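Local coordinates for substrate-binding protein (Synechococcus sp., PDB 6WPN) that probably binds a sugar, perhaps an oligosaccharide, as the periplasmic binding component of a transport system in a marine cyanobacterium, at residues L236-V241 and I250-S255; E354-P359 and Q363-R368. One frame throughout, in Å; residues are numbered along the deposited sequence.

Contact 1: residues L236-V241 and I250-S255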
ATOM      1  N   LEU A 236       7.693 -17.918 -16.367  1.00 40.87           N
ATOM      2  CA  LEU A 236       6.693 -18.091 -15.325  1.00 38.75           C
ATOM      3  C   LEU A 236       5.948 -16.811 -14.997  1.00 46.21           C
ATOM      4  O   LEU A 236       4.830 -16.878 -14.473  1.00 44.82           O
ATOM      5  CB  LEU A 236       7.354 -18.629 -14.055  1.00 38.31           C
ATOM      6  CG  LEU A 236       8.075 -19.963 -14.257  1.00 44.12           C
ATOM      7  CD1 LEU A 236       8.635 -20.474 -12.940  1.00 51.65           C
ATOM      8  CD2 LEU A 236       7.155 -20.989 -14.897  1.00 36.21           C
ATOM      9  N   LEU A 237       6.538 -15.666 -15.274  1.00 47.09           N
ATOM     10  CA  LEU A 237       5.862 -14.399 -15.068  1.00 38.29           C
ATOM     11  C   LEU A 237       5.413 -13.817 -16.398  1.00 36.61           C
ATOM     12  O   LEU A 237       6.047 -14.058 -17.428  1.00 46.54           O
ATOM     13  CB  LEU A 237       6.779 -13.402 -14.365  1.00 41.04           C
ATOM     14  CG  LEU A 237       7.111 -13.767 -12.924  1.00 41.21           C
ATOM     15  CD1 LEU A 237       7.996 -12.696 -12.308  1.00 38.66           C
ATOM     16  CD2 LEU A 237       5.821 -13.940 -12.133  1.00 34.69           C
ATOM     17  N   PRO A 238       4.319 -13.058 -16.407  1.00 40.75           N
ATOM     18  CA  PRO A 238       3.920 -12.367 -17.640  1.00 33.31           C
ATOM     19  C   PRO A 238       5.044 -11.462 -18.120  1.00 40.17           C
ATOM     20  O   PRO A 238       5.741 -10.833 -17.320  1.00 45.54           O
ATOM     21  CB  PRO A 238       2.686 -11.562 -17.217  1.00 37.44           C
ATOM     22  CG  PRO A 238       2.179 -12.247 -15.979  1.00 42.55           C
ATOM     23  CD  PRO A 238       3.405 -12.776 -15.286  1.00 36.60           C
ATOM     24  N   ARG A 239       5.238 -11.414 -19.436  1.00 38.46           N
ATOM     25  CA  ARG A 239       6.360 -10.646 -19.960  1.00 46.13           C
ATOM     26  C   ARG A 239       6.218  -9.160 -19.663  1.00 47.29           C
ATOM     27  O   ARG A 239       7.226  -8.453 -19.556  1.00 41.67           O
ATOM     28  CB  ARG A 239       6.502 -10.859 -21.465  1.00 44.50           C
ATOM     29  CG  ARG A 239       7.076 -12.195 -21.865  1.00 55.72           C
ATOM     30  CD  ARG A 239       7.135 -12.268 -23.375  1.00 75.35           C
ATOM     31  NE  ARG A 239       7.690 -13.521 -23.870  1.00 91.35           N
ATOM     32  CZ  ARG A 239       7.659 -13.890 -25.147  1.00 98.28           C
ATOM     33  NH1 ARG A 239       8.190 -15.047 -25.519  1.00104.80           N
ATOM     34  NH2 ARG A 239       7.089 -13.101 -26.050  1.00 99.52           N
ATOM     35  N   GLU A 240       4.991  -8.674 -19.480  1.00 37.83           N
ATOM     36  CA  GLU A 240       4.766  -7.248 -19.307  1.00 42.72           C
ATOM     37  C   GLU A 240       4.911  -6.792 -17.863  1.00 38.76           C
ATOM     38  O   GLU A 240       4.559  -5.648 -17.556  1.00 41.05           O
ATOM     39  CB  GLU A 240       3.384  -6.852 -19.841  1.00 53.43           C
ATOM     40  CG  GLU A 240       2.200  -7.502 -19.126  1.00 51.76           C
ATOM     41  CD  GLU A 240       1.675  -8.739 -19.843  1.00 54.78           C
ATOM     42  OE1 GLU A 240       2.471  -9.428 -20.518  1.00 51.56           O
ATOM     43  OE2 GLU A 240       0.455  -9.010 -19.741  1.00 51.97           O
ATOM     44  N   VAL A 241       5.433  -7.641 -16.972  1.00 31.31           N
ATOM     45  CA  VAL A 241       5.723  -7.157 -15.628  1.00 33.59           C
ATOM     46  C   VAL A 241       6.855  -6.141 -15.653  1.00 38.00           C
ATOM     47  O   VAL A 241       6.925  -5.279 -14.770  1.00 38.68           O
ATOM     48  CB  VAL A 241       6.066  -8.307 -14.659  1.00 35.94           C
ATOM     49  CG1 VAL A 241       4.867  -9.235 -14.458  1.00 31.80           C
ATOM     50  CG2 VAL A 241       7.268  -9.080 -15.149  1.00 31.18           C
ATOM     51  N   ILE A 250      -4.740  -6.361 -12.671  1.00 39.71           N
ATOM     52  CA  ILE A 250      -6.191  -6.261 -12.537  1.00 40.85           C
ATOM     53  C   ILE A 250      -6.873  -6.752 -13.804  1.00 40.55           C
ATOM     54  O   ILE A 250      -7.802  -7.568 -13.757  1.00 50.17           O
ATOM     55  CB  ILE A 250      -6.581  -4.805 -12.215  1.00 46.90           C
ATOM     56  CG1 ILE A 250      -6.367  -4.500 -10.729  1.00 44.38           C
ATOM     57  CG2 ILE A 250      -7.970  -4.460 -12.738  1.00 57.21           C
ATOM     58  CD1 ILE A 250      -6.376  -3.017 -10.406  1.00 49.77           C
ATOM     59  N   GLU A 251      -6.394  -6.283 -14.957  1.00 35.21           N
ATOM     60  CA  GLU A 251      -6.987  -6.667 -16.234  1.00 40.07           C
ATOM     61  C   GLU A 251      -6.832  -8.159 -16.501  1.00 37.35           C
ATOM     62  O   GLU A 251      -7.739  -8.797 -17.048  1.00 44.57           O
ATOM     63  CB  GLU A 251      -6.343  -5.858 -17.356  1.00 46.40           C
ATOM     64  CG  GLU A 251      -6.920  -6.123 -18.731  1.00 68.38           C
ATOM     65  CD  GLU A 251      -6.282  -5.249 -19.802  1.00 77.04           C
ATOM     66  OE1 GLU A 251      -5.034  -5.212 -19.866  1.00 76.65           O
ATOM     67  OE2 GLU A 251      -7.025  -4.604 -20.579  1.00 80.02           O
ATOM     68  N   LEU A 252      -5.693  -8.738 -16.118  1.00 33.69           N
ATOM     69  CA  LEU A 252      -5.469 -10.151 -16.396  1.00 38.17           C
ATOM     70  C   LEU A 252      -6.344 -11.029 -15.512  1.00 43.41           C
ATOM     71  O   LEU A 252      -6.847 -12.067 -15.962  1.00 44.26           O
ATOM     72  CB  LEU A 252      -3.989 -10.506 -16.209  1.00 40.61           C
ATOM     73  CG  LEU A 252      -2.985 -10.017 -17.260  1.00 40.86           C
ATOM     74  CD1 LEU A 252      -1.577 -10.401 -16.853  1.00 39.25           C
ATOM     75  CD2 LEU A 252      -3.302 -10.569 -18.648  1.00 37.37           C
ATOM     76  N   TYR A 253      -6.540 -10.630 -14.253  1.00 42.57           N
ATOM     77  CA  TYR A 253      -7.383 -11.422 -13.368  1.00 38.71           C
ATOM     78  C   TYR A 253      -8.839 -11.394 -13.823  1.00 42.70           C
ATOM     79  O   TYR A 253      -9.509 -12.436 -13.843  1.00 44.99           O
ATOM     80  CB  TYR A 253      -7.254 -10.929 -11.926  1.00 28.29           C
ATOM     81  CG  TYR A 253      -7.891 -11.870 -10.935  1.00 39.05           C
ATOM     82  CD1 TYR A 253      -7.183 -12.958 -10.438  1.00 37.23           C
ATOM     83  CD2 TYR A 253      -9.198 -11.684 -10.499  1.00 36.15           C
ATOM     84  CE1 TYR A 253      -7.753 -13.831  -9.534  1.00 40.80           C
ATOM     85  CE2 TYR A 253      -9.776 -12.550  -9.593  1.00 36.12           C
ATOM     86  CZ  TYR A 253      -9.050 -13.624  -9.117  1.00 37.93           C
ATOM     87  OH  TYR A 253      -9.615 -14.494  -8.221  1.00 42.98           O
ATOM     88  N   GLN A 254      -9.343 -10.217 -14.206  1.00 42.96           N
ATOM     89  CA  GLN A 254     -10.726 -10.124 -14.663  1.00 45.26           C
ATOM     90  C   GLN A 254     -10.951 -10.865 -15.970  1.00 48.48           C
ATOM     91  O   GLN A 254     -12.098 -11.174 -16.307  1.00 59.56           O
ATOM     92  CB  GLN A 254     -11.136  -8.659 -14.826  1.00 43.66           C
ATOM     93  CG  GLN A 254     -11.126  -7.858 -13.532  1.00 51.93           C
ATOM     94  CD  GLN A 254     -11.650  -6.446 -13.716  1.00 57.23           C
ATOM     95  OE1 GLN A 254     -11.850  -5.987 -14.841  1.00 58.70           O
ATOM     96  NE2 GLN A 254     -11.868  -5.747 -12.609  1.00 66.27           N
ATOM     97  N   SER A 255      -9.891 -11.165 -16.709  1.00 47.67           N
ATOM     98  CA  SER A 255     -10.000 -11.949 -17.927  1.00 43.70           C
ATOM     99  C   SER A 255      -9.854 -13.440 -17.676  1.00 46.26           C
ATOM    100  O   SER A 255      -9.986 -14.230 -18.618  1.00 43.08           O
ATOM    101  CB  SER A 255      -8.941 -11.502 -18.941  1.00 38.13           C
ATOM    102  OG  SER A 255      -9.041 -10.115 -19.201  1.00 53.38           O
TER

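Contact 2: residues E354-P359 and Q363-R368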
ATOM      1  N   GLU A 354     -22.585  -9.985  10.616  1.00 57.01           N
ATOM      2  CA  GLU A 354     -23.264  -9.614   9.386  1.00 48.88           C
ATOM      3  C   GLU A 354     -23.932 -10.842   8.780  1.00 59.01           C
ATOM      4  O   GLU A 354     -23.364 -11.936   8.773  1.00 62.78           O
ATOM      5  CB  GLU A 354     -22.275  -8.996   8.395  1.00 44.39           C
ATOM      6  CG  GLU A 354     -22.852  -8.778   7.009  1.00 50.25           C
ATOM      7  CD  GLU A 354     -21.836  -8.241   6.020  1.00 58.07           C
ATOM      8  OE1 GLU A 354     -20.754  -7.790   6.451  1.00 60.56           O
ATOM      9  OE2 GLU A 354     -22.118  -8.284   4.804  1.00 64.66           O
ATOM     10  N   GLN A 355     -25.154 -10.655   8.276  1.00 52.73           N
ATOM     11  CA  GLN A 355     -25.924 -11.722   7.644  1.00 52.09           C
ATOM     12  C   GLN A 355     -26.054 -11.384   6.167  1.00 55.42           C
ATOM     13  O   GLN A 355     -27.032 -10.740   5.756  1.00 61.66           O
ATOM     14  CB  GLN A 355     -27.303 -11.847   8.295  1.00 50.96           C
ATOM     15  CG  GLN A 355     -27.245 -12.057   9.797  1.00 59.02           C
ATOM     16  CD  GLN A 355     -26.563 -13.349  10.185  1.00 60.64           C
ATOM     17  OE1 GLN A 355     -26.671 -14.355   9.483  1.00 72.13           O
ATOM     18  NE2 GLN A 355     -25.827 -13.322  11.288  1.00 64.67           N
ATOM     19  N   PRO A 356     -25.117 -11.811   5.322  1.00 61.25           N
ATOM     20  CA  PRO A 356     -25.189 -11.434   3.907  1.00 60.89           C
ATOM     21  C   PRO A 356     -26.407 -12.053   3.248  1.00 61.15           C
ATOM     22  O   PRO A 356     -26.799 -13.180   3.560  1.00 62.24           O
ATOM     23  CB  PRO A 356     -23.887 -11.992   3.324  1.00 54.11           C
ATOM     24  CG  PRO A 356     -23.523 -13.116   4.242  1.00 54.42           C
ATOM     25  CD  PRO A 356     -23.963 -12.681   5.608  1.00 49.79           C
ATOM     26  N   SER A 357     -27.012 -11.299   2.336  1.00 58.70           N
ATOM     27  CA  SER A 357     -28.243 -11.740   1.699  1.00 61.89           C
ATOM     28  C   SER A 357     -28.005 -12.580   0.453  1.00 60.29           C
ATOM     29  O   SER A 357     -28.924 -13.275   0.010  1.00 65.52           O
ATOM     30  CB  SER A 357     -29.116 -10.529   1.355  1.00 61.75           C
ATOM     31  OG  SER A 357     -28.586  -9.813   0.258  1.00 72.32           O
ATOM     32  N   ASN A 358     -26.810 -12.534  -0.122  1.00 60.25           N
ATOM     33  CA  ASN A 358     -26.500 -13.291  -1.326  1.00 56.31           C
ATOM     34  C   ASN A 358     -25.037 -13.700  -1.265  1.00 53.21           C
ATOM     35  O   ASN A 358     -24.275 -13.169  -0.448  1.00 51.03           O
ATOM     36  CB  ASN A 358     -26.789 -12.474  -2.593  1.00 54.04           C
ATOM     37  CG  ASN A 358     -26.133 -11.116  -2.571  1.00 57.39           C
ATOM     38  OD1 ASN A 358     -24.908 -11.006  -2.573  1.00 62.67           O
ATOM     39  ND2 ASN A 358     -26.945 -10.068  -2.549  1.00 68.76           N
ATOM     40  N   PRO A 359     -24.618 -14.663  -2.095  1.00 50.87           N
ATOM     41  CA  PRO A 359     -23.203 -15.077  -2.075  1.00 45.63           C
ATOM     42  C   PRO A 359     -22.227 -13.949  -2.359  1.00 46.03           C
ATOM     43  O   PRO A 359     -21.096 -13.985  -1.859  1.00 45.68           O
ATOM     44  CB  PRO A 359     -23.145 -16.150  -3.170  1.00 42.82           C
ATOM     45  CG  PRO A 359     -24.530 -16.695  -3.226  1.00 50.23           C
ATOM     46  CD  PRO A 359     -25.428 -15.525  -2.976  1.00 46.56           C
ATOM     47  N   GLN A 363     -19.117 -13.146  -0.037  1.00 44.12           N
ATOM     48  CA  GLN A 363     -17.736 -13.073  -0.498  1.00 46.11           C
ATOM     49  C   GLN A 363     -17.058 -11.794  -0.019  1.00 40.41           C
ATOM     50  O   GLN A 363     -15.918 -11.828   0.459  1.00 41.29           O
ATOM     51  CB  GLN A 363     -17.698 -13.165  -2.023  1.00 44.46           C
ATOM     52  CG  GLN A 363     -16.307 -13.265  -2.616  1.00 34.22           C
ATOM     53  CD  GLN A 363     -16.345 -13.379  -4.124  1.00 45.77           C
ATOM     54  OE1 GLN A 363     -17.014 -12.595  -4.797  1.00 42.33           O
ATOM     55  NE2 GLN A 363     -15.647 -14.371  -4.664  1.00 34.65           N
ATOM     56  N   ILE A 364     -17.747 -10.653  -0.137  1.00 41.41           N
ATOM     57  CA  ILE A 364     -17.174  -9.379   0.297  1.00 40.08           C
ATOM     58  C   ILE A 364     -16.950  -9.385   1.802  1.00 37.86           C
ATOM     59  O   ILE A 364     -15.952  -8.855   2.305  1.00 43.88           O
ATOM     60  CB  ILE A 364     -18.081  -8.205  -0.125  1.00 45.75           C
ATOM     61  CG1 ILE A 364     -18.131  -8.078  -1.648  1.00 40.38           C
ATOM     62  CG2 ILE A 364     -17.616  -6.907   0.517  1.00 48.31           C
ATOM     63  CD1 ILE A 364     -16.774  -8.030  -2.301  1.00 48.21           C
ATOM     64  N   ARG A 365     -17.879  -9.988   2.541  1.00 45.71           N
ATOM     65  CA  ARG A 365     -17.722 -10.098   3.983  1.00 42.72           C
ATOM     66  C   ARG A 365     -16.532 -10.988   4.333  1.00 43.21           C
ATOM     67  O   ARG A 365     -15.764 -10.667   5.248  1.00 40.25           O
ATOM     68  CB  ARG A 365     -19.025 -10.626   4.591  1.00 46.84           C
ATOM     69  CG  ARG A 365     -19.070 -10.694   6.104  1.00 42.28           C
ATOM     70  CD  ARG A 365     -18.664 -12.060   6.594  1.00 44.30           C
ATOM     71  NE  ARG A 365     -18.970 -12.237   8.008  1.00 67.74           N
ATOM     72  CZ  ARG A 365     -19.910 -13.055   8.470  1.00 71.91           C
ATOM     73  NH1 ARG A 365     -20.635 -13.775   7.619  1.00 76.11           N
ATOM     74  NH2 ARG A 365     -20.117 -13.159   9.778  1.00 69.48           N
ATOM     75  N   ASP A 366     -16.357 -12.098   3.604  1.00 36.08           N
ATOM     76  CA  ASP A 366     -15.214 -12.979   3.835  1.00 39.63           C
ATOM     77  C   ASP A 366     -13.895 -12.249   3.622  1.00 45.67           C
ATOM     78  O   ASP A 366     -12.928 -12.463   4.365  1.00 48.74           O
ATOM     79  CB  ASP A 366     -15.273 -14.202   2.917  1.00 41.63           C
ATOM     80  CG  ASP A 366     -16.478 -15.087   3.178  1.00 55.51           C
ATOM     81  OD1 ASP A 366     -17.041 -15.035   4.297  1.00 61.33           O
ATOM     82  OD2 ASP A 366     -16.853 -15.851   2.257  1.00 54.41           O
ATOM     83  N   ALA A 367     -13.826 -11.398   2.597  1.00 37.60           N
ATOM     84  CA  ALA A 367     -12.584 -10.690   2.319  1.00 32.56           C
ATOM     85  C   ALA A 367     -12.300  -9.643   3.387  1.00 39.07           C
ATOM     86  O   ALA A 367     -11.178  -9.555   3.897  1.00 41.75           O
ATOM     87  CB  ALA A 367     -12.648 -10.055   0.931  1.00 31.85           C
ATOM     88  N   ARG A 368     -13.311  -8.850   3.756  1.00 44.83           N
ATOM     89  CA  ARG A 368     -13.095  -7.817   4.769  1.00 41.92           C
ATOM     90  C   ARG A 368     -12.713  -8.431   6.111  1.00 43.36           C
ATOM     91  O   ARG A 368     -11.873  -7.887   6.836  1.00 40.67           O
ATOM     92  CB  ARG A 368     -14.344  -6.950   4.927  1.00 35.85           C
ATOM     93  CG  ARG A 368     -14.723  -6.125   3.713  1.00 42.23           C
ATOM     94  CD  ARG A 368     -16.012  -5.372   3.979  1.00 39.37           C
ATOM     95  NE  ARG A 368     -15.843  -4.439   5.089  1.00 46.29           N
ATOM     96  CZ  ARG A 368     -16.842  -3.893   5.771  1.00 44.41           C
ATOM     97  NH1 ARG A 368     -18.101  -4.190   5.470  1.00 41.38           N
ATOM     98  NH2 ARG A 368     -16.579  -3.057   6.767  1.00 45.41           N
TER

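Contact 1: residues L236-V241 and I250-S255
Leu252, on helix 246-254, faces Pro238 and Glu240 in the loop that follows helix 219-233. The contact is small, with 84 Å² buried on both sides together. No hydrogen bond crosses it. Along the helix, Glu251 comes just before Leu252. Its OE1 forms a salt bridge with Arg248 and stays 6.7 Å from OE2 of Glu240. Arg248 also forms a salt bridge with that OE2, so one guanidinium joins both carboxylates and probably offsets their like charges.

Leu252 is the next residue and the centre of the contact. Its CD1 lies 4.3 Å from Pro238 CG, a loose apolar touch. The same methyl is 3.8 Å from Glu240 OE2. Glu240 approaches from the opposite direction. Its CG sits between the backbone N and the carbonyl carbon (chi1 63°), and a bend at chi2 carries the carboxylate towards the helix. Phe185 packs on both Pro238 and Leu252, and Tyr182 adds to the cover of the proline.

Tyr253 serves another side of the helix, where its OH bonds to Thr282 OG1 and its side chain touches Ile271 of helix 265-274. Finally, Ser255 OG donates a hydrogen bond to Glu251 O, at 2.8 Å. The loop joining helix 219-233 to helix 246-254 thus packs against the later helix through a small apolar cluster, with Arg248 pairing the acids beside it, within the solute-binding protein fold.

Contact 2: residues E354-P359 and Q363-R368
Segment 354-359 leads into helix 359-374 and passes beside its first turns, with CA of Pro356 7.6 Å from CA of Arg365 and CA of Pro359 6.0 Å from CA of Gln363. One hydrogen bond crosses the contact. Gln363 N donates to Pro359 O at 2.8 Å, with a fairly straight N-H...O angle of 158°. This is an ordinary alpha-helical bond, from the N-H of residue i+4 to the carbonyl of residue i.

Glu354 and Arg365 make the main side-chain contact. The two chains slide past each other in opposite directions. Their flat groups are nearly parallel, 19° apart, yet the carboxylate lies against the aliphatic base of the arginine. Glu354 OE1 is 3.4 Å from Arg365 CG but 5.0 Å from Arg365 NE, so no salt bridge forms. A bend at chi2 (-94°) takes the guanidinium past the carboxylate to the glutamate backbone. There Glu354 O lies over one face of the group, 3.6 Å from Arg365 CZ. Arg365 NE makes a weak hydrogen bond to Leu351 O in helix 341-352. Pro356 CD approaches Arg365 NH1 obliquely, at 4.0 Å. Arg368 NH1 is 4.6 Å from Glu354 OE1, too far for a salt bridge, with no N-H aimed at the oxygen. Its charge may still steady the carboxylate.

Gln363 reaches away from the loop. Its NE2 bonds to Ala279 O and its OE1 accepts from Gln272 NE2. Asn358 holds the N-cap position, and its OD1 accepts from Glu361 N. The arrangement is an N-capped helix start, with proline in the first turn and the incoming loop laid along the helix surface.

Both contacts are local, each between a loop and the helix that follows it. Contact 1 is buried and small, a touch of apolar groups with its charges paired at the edge. Contact 2 lies at the surface and covers about three times the area. It relies on a backbone bond and on long charged side chains that pass without forming a salt bridge. The centres of contact 1 and contact 2 are about 27 Å apart. The nearest atoms of contact 1 and contact 2 are about 7 Å apart, so the two do not touch. Both touch helix 265-274: Tyr253 and Gln254 pack on its Ile271, while Gln363 and Ile364 pack on its Leu268. Thr282 bonds to both: its OG1 pairs with Tyr253 OH, and its O accepts a weak bond from Gln363 NE2.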